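Local coordinates for extracellular solute-binding protein, family 1 (Trichodesmium erythraeum IMS101, PDB 6G7N) that binds ferric iron and probably serves as the extracytoplasmic solute-binding component of an ABC transporter for iron uptake, at residues Ser148-Ile152 and His153-Asp157; Thr294-Ser297 and Val298-Lys301; Ala304-Ile307 and Lys308-Arg312. All coordinates share one frame; numbering follows the deposited sequence.

Contact 1: Ser148-Ile152 and His153-Asp157; sequences SLIEI and HGMSD
I152 and H153, neighbours in the chain, meet through a CH-pi contact. The I152 methyl CG2 lies 3.6 Å from the centroid of the H153 imidazole and only 7° off its normal, which places it over the middle of one face. CG2 of I152 is anti to its own backbone N, with CG1 beside that N (chi1 -62°), which turns the methyl over the ring while the longer branch leads away from it. At the far end of the imidazole, NE2 is hydrogen-bonded to E121, a second hold on the ring's rotation. Replacing H153 by an alanine removes the ring, which would probably leave the E121 carboxylate without this mate and the I152 methyl without an aromatic face.

Two backbone hydrogen bonds carry the helical turn: H153 N to L149 O at 2.9 Å and G154 N to I150 O at 2.8 Å. Beyond them helix 140-167 is kinked, for the N atoms of M155 and S156 make no bond to the preceding turn. The short axes before and after the break stand at 89°, and G154 takes a positive phi, which favours glycine.

The apolar contact spans this bend. In the given conformer of M155, one of two, SD lies 3.7 Å from both I150 CD1 and I150 CG2, and D305 and L309 of helix 303-312 touch both side chains.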
ATOM      1  N   SER A 148       5.484  -3.422  11.032  1.00  9.36           N
ATOM      2  CA  SER A 148       6.821  -2.828  10.885  1.00  9.59           C
ATOM      3  C   SER A 148       7.394  -2.351  12.227  1.00  9.43           C
ATOM      4  O   SER A 148       8.595  -2.472  12.488  1.00 10.26           O
ATOM      5  CB  SER A 148       6.819  -1.720   9.828  1.00 10.65           C
ATOM      6  OG  SER A 148       6.367  -0.481  10.306  1.00 11.78           O
ATOM      7  N   LEU A 149       6.521  -1.793  13.070  1.00  9.37           N
ATOM      8  CA  LEU A 149       6.947  -1.302  14.384  1.00  9.85           C
ATOM      9  C   LEU A 149       7.302  -2.450  15.332  1.00  9.80           C
ATOM     10  O   LEU A 149       8.243  -2.339  16.125  1.00 10.53           O
ATOM     11  CB  LEU A 149       5.891  -0.378  14.985  1.00 10.32           C
ATOM     12  CG  LEU A 149       5.667   0.922  14.204  1.00 11.33           C
ATOM     13  CD1 LEU A 149       4.438   1.642  14.717  1.00 14.00           C
ATOM     14  CD2 LEU A 149       6.885   1.813  14.272  1.00 14.07           C
ATOM     15  N   ILE A 150       6.584  -3.576  15.242  1.00  9.42           N
ATOM     16  CA  ILE A 150       6.942  -4.750  16.020  1.00 10.19           C
ATOM     17  C   ILE A 150       8.280  -5.324  15.553  1.00 10.36           C
ATOM     18  O   ILE A 150       9.115  -5.715  16.372  1.00 11.24           O
ATOM     19  CB  ILE A 150       5.833  -5.825  15.939  1.00 10.69           C
ATOM     20  CG1 ILE A 150       4.542  -5.324  16.601  1.00 11.26           C
ATOM     21  CG2 ILE A 150       6.301  -7.127  16.591  1.00 12.08           C
ATOM     22  CD1 ILE A 150       3.346  -6.172  16.271  1.00 12.51           C
ATOM     23  N   GLU A 151       8.503  -5.354  14.245  1.00 10.12           N
ATOM     24  CA  GLU A 151       9.797  -5.804  13.725  1.00 10.77           C
ATOM     25  C   GLU A 151      10.943  -4.974  14.301  1.00 10.98           C
ATOM     26  O   GLU A 151      11.970  -5.521  14.688  1.00 13.19           O
ATOM     27  CB  GLU A 151       9.787  -5.751  12.219  1.00 11.21           C
ATOM     28  CG  GLU A 151      11.107  -6.085  11.537  1.00 12.86           C
ATOM     29  CD  GLU A 151      11.516  -7.531  11.514  1.00 14.34           C
ATOM     30  OE1 GLU A 151      10.776  -8.383  12.041  1.00 17.23           O
ATOM     31  OE2 GLU A 151      12.587  -7.826  10.925  1.00 15.96           O
ATOM     32  N   ILE A 152      10.791  -3.646  14.323  1.00 10.70           N
ATOM     33  CA  ILE A 152      11.848  -2.792  14.859  1.00 11.72           C
ATOM     34  C   ILE A 152      11.996  -2.957  16.373  1.00 11.22           C
ATOM     35  O   ILE A 152      13.085  -3.233  16.877  1.00 12.47           O
ATOM     36  CB  ILE A 152      11.620  -1.302  14.535  1.00 12.36           C
ATOM     37  CG1 ILE A 152      11.623  -1.007  13.022  1.00 14.23           C
ATOM     38  CG2 ILE A 152      12.614  -0.437  15.256  1.00 12.38           C
ATOM     39  CD1 ILE A 152      12.924  -1.214  12.318  1.00 14.58           C
ATOM     40  N   HIS A 153      10.895  -2.800  17.093  1.00 10.79           N
ATOM     41  CA  HIS A 153      10.962  -2.560  18.531  1.00 11.18           C
ATOM     42  C   HIS A 153      10.775  -3.789  19.387  1.00 11.26           C
ATOM     43  O   HIS A 153      11.122  -3.730  20.563  1.00 13.99           O
ATOM     44  CB  HIS A 153       9.916  -1.503  18.905  1.00 12.20           C
ATOM     45  CG  HIS A 153      10.166  -0.178  18.273  1.00 12.66           C
ATOM     46  ND1 HIS A 153      11.264   0.595  18.587  1.00 16.98           N
ATOM     47  CD2 HIS A 153       9.475   0.491  17.328  1.00 11.69           C
ATOM     48  CE1 HIS A 153      11.218   1.703  17.858  1.00 17.03           C
ATOM     49  NE2 HIS A 153      10.132   1.678  17.106  1.00 13.43           N
ATOM     50  N   GLY A 154      10.242  -4.871  18.822  1.00 11.86           N
ATOM     51  CA  GLY A 154       9.802  -6.015  19.588  1.00 12.59           C
ATOM     52  C   GLY A 154       8.447  -5.778  20.213  1.00 13.10           C
ATOM     53  O   GLY A 154       7.964  -4.643  20.316  1.00 13.48           O
ATOM     54  N   MET A 155       7.801  -6.856  20.660  1.00 14.70           N
ATOM     55  CA  MET A 155       6.424  -6.733  21.139  0.50 14.81           C
ATOM     56  C   MET A 155       6.276  -5.840  22.366  1.00 15.46           C
ATOM     57  O   MET A 155       5.332  -5.053  22.441  1.00 16.88           O
ATOM     58  CB  MET A 155       5.806  -8.111  21.427  0.50 16.03           C
ATOM     59  CG  MET A 155       5.410  -8.886  20.178  0.50 17.66           C
ATOM     60  SD  MET A 155       3.990  -8.218  19.279  0.50 19.43           S
ATOM     61  CE  MET A 155       2.544  -8.785  20.181  0.50 19.42           C
ATOM     62  N   SER A 156       7.180  -5.957  23.337  1.00 15.80           N
ATOM     63  CA  SER A 156       7.062  -5.144  24.558  1.00 17.48           C
ATOM     64  C   SER A 156       7.135  -3.662  24.293  1.00 16.26           C
ATOM     65  O   SER A 156       6.223  -2.907  24.677  1.00 18.08           O
ATOM     66  CB  SER A 156       8.118  -5.542  25.590  1.00 19.71           C
ATOM     67  OG  SER A 156       7.937  -4.836  26.807  1.00 23.87           O
ATOM     68  N   ASP A 157       8.194  -3.224  23.604  1.00 15.63           N
ATOM     69  CA  ASP A 157       8.379  -1.805  23.302  1.00 15.78           C
ATOM     70  C   ASP A 157       7.271  -1.327  22.328  1.00 14.16           C
ATOM     71  O   ASP A 157       6.765  -0.211  22.472  1.00 14.69           O
ATOM     72  CB  ASP A 157       9.772  -1.514  22.710  1.00 17.13           C
ATOM     73  CG  ASP A 157      10.952  -1.610  23.711  1.00 19.23           C
ATOM     74  OD1 ASP A 157      10.704  -1.704  24.933  1.00 22.55           O
ATOM     75  OD2 ASP A 157      12.111  -1.632  23.183  1.00 21.86           O
TER

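Contact 2: Thr294-Ser297 and Val298-Lys301; sequences TNVS and VYGK
V296 and Y299 form the tight part of this turn. The phenol lies back over the residue three before it, with V296 CA 3.9 Å from the ring centroid and 10° off the normal, a CH-pi contact over the face. V296 CG1, beside its own backbone N, closes on Y299 CE2 at 3.6 Å. The main chain repeats the pairing, Y299 N donating to V296 O. Y299 OH is hydrogen-bonded to V231 O, so the ring, in the conformer given of two deposited, is held at its outer end as well.

The motif is an Asx turn leading into helix 297-301. N295 OD1 accepts from S297 N at 2.9 Å and from S297 OG at 2.7 Å, the two donors arriving from opposite faces of the carboxamide plane. This double grip fixes the amide, whose ND2 is hydrogen-bonded to R89 O.

Packing is looser on the other side. The side chains of T294 and V298 cross at about a right angle, their CG2 atoms 4.1 Å apart. The extended K301 side chain leads off into an exposed position, whereas its backbone N is firmly bound to S297 O at 3.0 Å, nearly straight (176°); the bond from G300 N to the same oxygen is weak.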
ATOM      1  N   THR A 294      13.462  -1.812   4.707  1.00  8.84           N
ATOM      2  CA  THR A 294      12.884  -3.068   5.192  1.00  8.98           C
ATOM      3  C   THR A 294      12.149  -3.806   4.074  1.00  8.77           C
ATOM      4  O   THR A 294      11.406  -3.209   3.300  1.00  9.38           O
ATOM      5  CB  THR A 294      11.894  -2.759   6.331  1.00 10.03           C
ATOM      6  OG1 THR A 294      12.609  -2.174   7.425  1.00 10.72           O
ATOM      7  CG2 THR A 294      11.163  -4.005   6.856  1.00 10.99           C
ATOM      8  N   ASN A 295      12.354  -5.129   3.981  1.00  8.53           N
ATOM      9  CA  ASN A 295      11.620  -5.879   2.990  1.00  8.46           C
ATOM     10  C   ASN A 295      10.150  -5.946   3.397  1.00  8.82           C
ATOM     11  O   ASN A 295       9.812  -6.346   4.517  1.00  9.43           O
ATOM     12  CB  ASN A 295      12.223  -7.282   2.818  1.00  9.11           C
ATOM     13  CG  ASN A 295      11.558  -8.001   1.678  1.00  9.20           C
ATOM     14  OD1 ASN A 295      10.440  -8.531   1.823  1.00  9.87           O
ATOM     15  ND2 ASN A 295      12.194  -7.993   0.523  1.00  9.50           N
ATOM     16  N   VAL A 296       9.260  -5.600   2.459  1.00  8.35           N
ATOM     17  CA  VAL A 296       7.839  -5.472   2.790  1.00  8.77           C
ATOM     18  C   VAL A 296       7.195  -6.815   3.159  1.00  8.86           C
ATOM     19  O   VAL A 296       6.125  -6.813   3.761  1.00  9.69           O
ATOM     20  CB  VAL A 296       7.053  -4.746   1.678  1.00  9.35           C
ATOM     21  CG1 VAL A 296       7.576  -3.318   1.496  1.00 10.16           C
ATOM     22  CG2 VAL A 296       7.091  -5.493   0.366  1.00  9.83           C
ATOM     23  N   SER A 297       7.838  -7.945   2.837  1.00  9.29           N
ATOM     24  CA  SER A 297       7.323  -9.240   3.321  1.00  9.65           C
ATOM     25  C   SER A 297       7.224  -9.311   4.840  1.00  9.87           C
ATOM     26  O   SER A 297       6.400 -10.057   5.347  1.00 11.17           O
ATOM     27  CB  SER A 297       8.153 -10.409   2.819  1.00 10.80           C
ATOM     28  OG  SER A 297       9.443 -10.438   3.378  1.00 11.48           O
ATOM     29  N   VAL A 298       8.059  -8.552   5.554  1.00  9.68           N
ATOM     30  CA  VAL A 298       7.985  -8.496   7.026  1.00 10.95           C
ATOM     31  C   VAL A 298       6.582  -8.142   7.488  1.00  9.86           C
ATOM     32  O   VAL A 298       6.125  -8.581   8.553  1.00 11.31           O
ATOM     33  CB  VAL A 298       9.018  -7.452   7.554  1.00 14.41           C
ATOM     34  CG1 VAL A 298       8.766  -7.088   8.998  1.00 17.11           C
ATOM     35  CG2 VAL A 298      10.425  -7.995   7.354  1.00 15.90           C
ATOM     36  N   TYR A 299       5.904  -7.293   6.706  1.00 10.37           N
ATOM     37  CA  TYR A 299       4.558  -6.805   7.077  0.50 11.61           C
ATOM     38  C   TYR A 299       3.583  -7.928   7.157  1.00 11.70           C
ATOM     39  O   TYR A 299       2.677  -7.960   7.995  1.00 12.81           O
ATOM     40  CB  TYR A 299       3.950  -5.845   6.054  0.50 11.63           C
ATOM     41  CG  TYR A 299       4.769  -4.651   5.707  0.50 11.25           C
ATOM     42  CD1 TYR A 299       5.849  -4.269   6.487  0.50 11.07           C
ATOM     43  CD2 TYR A 299       4.488  -3.924   4.560  0.50 11.46           C
ATOM     44  CE1 TYR A 299       6.656  -3.204   6.116  0.50 12.15           C
ATOM     45  CE2 TYR A 299       5.266  -2.838   4.209  0.50 11.40           C
ATOM     46  CZ  TYR A 299       6.352  -2.485   4.994  0.50 11.05           C
ATOM     47  OH  TYR A 299       7.155  -1.432   4.645  0.50 12.94           O
ATOM     48  N   GLY A 300       3.719  -8.870   6.238  1.00 11.99           N
ATOM     49  CA  GLY A 300       2.905 -10.094   6.265  1.00 12.73           C
ATOM     50  C   GLY A 300       3.341 -11.071   7.327  1.00 12.27           C
ATOM     51  O   GLY A 300       2.514 -11.621   8.066  1.00 13.63           O
ATOM     52  N   LYS A 301       4.634 -11.297   7.390  1.00 12.06           N
ATOM     53  CA  LYS A 301       5.164 -12.203   8.454  1.00 13.50           C
ATOM     54  C   LYS A 301       4.684 -11.871   9.878  1.00 13.11           C
ATOM     55  O   LYS A 301       4.369 -12.774  10.682  1.00 14.89           O
ATOM     56  CB  LYS A 301       6.683 -12.208   8.407  1.00 14.78           C
ATOM     57  CG  LYS A 301       7.316 -13.257   9.250  1.00 20.42           C
ATOM     58  CD  LYS A 301       8.786 -13.404   8.952  1.00 26.53           C
ATOM     59  CE  LYS A 301       9.355 -14.574   9.743  1.00 33.37           C
ATOM     60  NZ  LYS A 301      10.654 -15.082   9.202  1.00 41.66           N
TER

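Contact 3: Ala304-Ile307 and Lys308-Arg312; sequences ADAI and KLMDR
M310 bends back over A306 because its CG stands beside its own backbone N, anti to the carbonyl carbon (chi1 -68°), which sets the start of the side chain against the preceding turn; the chain bends again at chi3 (116°), away from the usual staggered values. CG then comes within 3.1 Å of A306 O, and SD lies 3.3 Å from that same oxygen. These approaches are tight and doubtful, since the sulfur position belongs to one of two M310 conformers and is less certain. A306 CB and M310 SD make a loose apolar contact at 4.4 Å. K308 follows a different course: its CG is anti to the backbone N (chi1 178°) and the chain is extended beyond, which carries the amine off the turn.

Four consecutive i to i+4 bonds show that the stretch is regular alpha-helix, part of helix 303-312: K308 N to A304 O at 3.0 Å, L309 N to D305 O at 2.9 Å, M310 N to A306 O at 2.9 Å and D311 N to I307 O at 3.1 Å. One face is buried against helix 140-167: A306 touches I146, L309 touches A158 and A162, and M310 touches N142. The exposed residues K308, D311 and R312 make the other face largely polar, though I307 is exposed there too.

The opposite charges of D305 and K308 do not meet, OD1 and NZ being 6.0 Å apart, and R312 makes a long, weak ion pair with E159. Such spacing suggests that charge pairing probably adds little within this turn, which seems to rest chiefly on its backbone bonds and buried face.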
ATOM      1  N   ALA A 304      -0.060 -11.325  12.037  1.00 13.48           N
ATOM      2  CA  ALA A 304      -0.788 -11.899  13.179  1.00 13.61           C
ATOM      3  C   ALA A 304      -0.391 -11.222  14.485  1.00 13.20           C
ATOM      4  O   ALA A 304      -1.250 -10.959  15.349  1.00 13.96           O
ATOM      5  CB  ALA A 304      -0.554 -13.401  13.268  1.00 15.49           C
ATOM      6  N   ASP A 305       0.888 -10.901  14.642  1.00 13.10           N
ATOM      7  CA  ASP A 305       1.362 -10.205  15.840  1.00 13.24           C
ATOM      8  C   ASP A 305       0.774  -8.799  15.925  1.00 11.69           C
ATOM      9  O   ASP A 305       0.424  -8.329  17.005  1.00 12.44           O
ATOM     10  CB  ASP A 305       2.901 -10.145  15.871  1.00 16.13           C
ATOM     11  CG  ASP A 305       3.583 -11.483  16.294  1.00 25.42           C
ATOM     12  OD1 ASP A 305       2.903 -12.455  16.630  1.00 31.86           O
ATOM     13  OD2 ASP A 305       4.834 -11.528  16.340  1.00 33.47           O
ATOM     14  N   ALA A 306       0.644  -8.124  14.791  1.00 11.40           N
ATOM     15  CA  ALA A 306       0.012  -6.822  14.747  1.00 10.92           C
ATOM     16  C   ALA A 306      -1.435  -6.859  15.209  1.00 11.00           C
ATOM     17  O   ALA A 306      -1.880  -6.045  16.022  1.00 11.72           O
ATOM     18  CB  ALA A 306       0.130  -6.195  13.358  1.00 11.05           C
ATOM     19  N   ILE A 307      -2.194  -7.835  14.710  1.00 11.75           N
ATOM     20  CA  ILE A 307      -3.584  -8.022  15.116  1.00 12.41           C
ATOM     21  C   ILE A 307      -3.659  -8.244  16.638  1.00 12.62           C
ATOM     22  O   ILE A 307      -4.504  -7.656  17.315  1.00 13.36           O
ATOM     23  CB  ILE A 307      -4.230  -9.156  14.306  1.00 13.47           C
ATOM     24  CG1 ILE A 307      -4.388  -8.727  12.840  1.00 14.88           C
ATOM     25  CG2 ILE A 307      -5.552  -9.584  14.918  1.00 14.28           C
ATOM     26  CD1 ILE A 307      -4.822  -9.835  11.898  1.00 17.04           C
ATOM     27  N   LYS A 308      -2.820  -9.132  17.147  1.00 13.01           N
ATOM     28  CA  LYS A 308      -2.777  -9.409  18.589  1.00 14.38           C
ATOM     29  C   LYS A 308      -2.486  -8.151  19.404  1.00 13.31           C
ATOM     30  O   LYS A 308      -3.167  -7.866  20.382  1.00 13.63           O
ATOM     31  CB  LYS A 308      -1.751 -10.512  18.901  1.00 16.05           C
ATOM     32  CG  LYS A 308      -1.602 -10.831  20.383  1.00 20.07           C
ATOM     33  CD  LYS A 308      -0.461 -11.804  20.601  1.00 25.95           C
ATOM     34  CE  LYS A 308       0.107 -11.693  22.003  1.00 34.16           C
ATOM     35  NZ  LYS A 308       0.944 -12.884  22.306  1.00 40.68           N
ATOM     36  N   LEU A 309      -1.476  -7.391  18.987  1.00 12.53           N
ATOM     37  CA  LEU A 309      -1.110  -6.180  19.705  1.00 12.41           C
ATOM     38  C   LEU A 309      -2.248  -5.167  19.699  1.00 11.88           C
ATOM     39  O   LEU A 309      -2.579  -4.564  20.730  1.00 12.95           O
ATOM     40  CB  LEU A 309       0.176  -5.578  19.101  1.00 12.38           C
ATOM     41  CG  LEU A 309       0.632  -4.255  19.677  1.00 14.96           C
ATOM     42  CD1 LEU A 309       2.019  -3.938  19.166  1.00 17.30           C
ATOM     43  CD2 LEU A 309      -0.217  -3.132  19.159  1.00 20.76           C
ATOM     44  N   MET A 310      -2.853  -4.959  18.530  1.00 11.68           N
ATOM     45  CA  MET A 310      -3.954  -4.014  18.401  0.50 11.75           C
ATOM     46  C   MET A 310      -5.112  -4.345  19.337  1.00 12.78           C
ATOM     47  O   MET A 310      -5.716  -3.464  19.950  1.00 14.69           O
ATOM     48  CB  MET A 310      -4.367  -3.951  16.929  0.50 11.85           C
ATOM     49  CG  MET A 310      -3.272  -3.294  16.074  0.50 11.16           C
ATOM     50  SD  MET A 310      -3.320  -3.672  14.307  0.50 11.66           S
ATOM     51  CE  MET A 310      -3.643  -2.076  13.494  0.50 10.74           C
ATOM     52  N   ASP A 311      -5.417  -5.636  19.437  1.00 13.68           N
ATOM     53  CA  ASP A 311      -6.460  -6.077  20.346  1.00 15.37           C
ATOM     54  C   ASP A 311      -6.061  -5.822  21.793  1.00 15.50           C
ATOM     55  O   ASP A 311      -6.871  -5.306  22.585  1.00 17.70           O
ATOM     56  CB  ASP A 311      -6.762  -7.560  20.135  1.00 16.65           C
ATOM     57  CG  ASP A 311      -7.685  -8.125  21.233  1.00 21.38           C
ATOM     58  OD1 ASP A 311      -8.886  -7.839  21.188  1.00 27.08           O
ATOM     59  OD2 ASP A 311      -7.194  -8.766  22.177  1.00 25.98           O
ATOM     60  N   ARG A 312      -4.835  -6.181  22.119  1.00 15.10           N
ATOM     61  CA  ARG A 312      -4.327  -5.950  23.510  0.50 15.98           C
ATOM     62  C   ARG A 312      -4.437  -4.507  24.016  1.00 16.08           C
ATOM     63  O   ARG A 312      -4.758  -4.252  25.177  1.00 19.25           O
ATOM     64  CB  ARG A 312      -2.864  -6.433  23.613  0.50 17.60           C
ATOM     65  CG  ARG A 312      -2.136  -6.292  24.954  0.50 22.67           C
ATOM     66  CD  ARG A 312      -2.785  -7.020  26.128  0.50 27.20           C
ATOM     67  NE  ARG A 312      -2.102  -6.940  27.430  0.50 33.79           N
ATOM     68  CZ  ARG A 312      -2.700  -7.249  28.585  0.50 36.27           C
ATOM     69  NH1 ARG A 312      -3.962  -7.660  28.578  0.50 41.19           N
ATOM     70  NH2 ARG A 312      -2.060  -7.154  29.739  0.50 40.92           N
TER

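Overall arrangement
Helix 140-167 connects the three sites. Contact 1 touches contact 3 through I150, whose CD1 lies 3.6 Å from A306 N, the centres being about 11 Å apart. From another side of the same helix it meets contact 2, with E151 CG 3.6 Å from V298 CG1 and S148 CB 4.0 Å from Y299 CE1; those centres are about 13 Å apart. Contacts 2 and 3 follow one another in sequence without touching, so their link through space runs by way of contact 1. In contact 2 the Y299 side chain is about 13 Å from the ferric ion and from D-alanine. Y141, one of the iron-binding tyrosines, also belongs to helix 140-167.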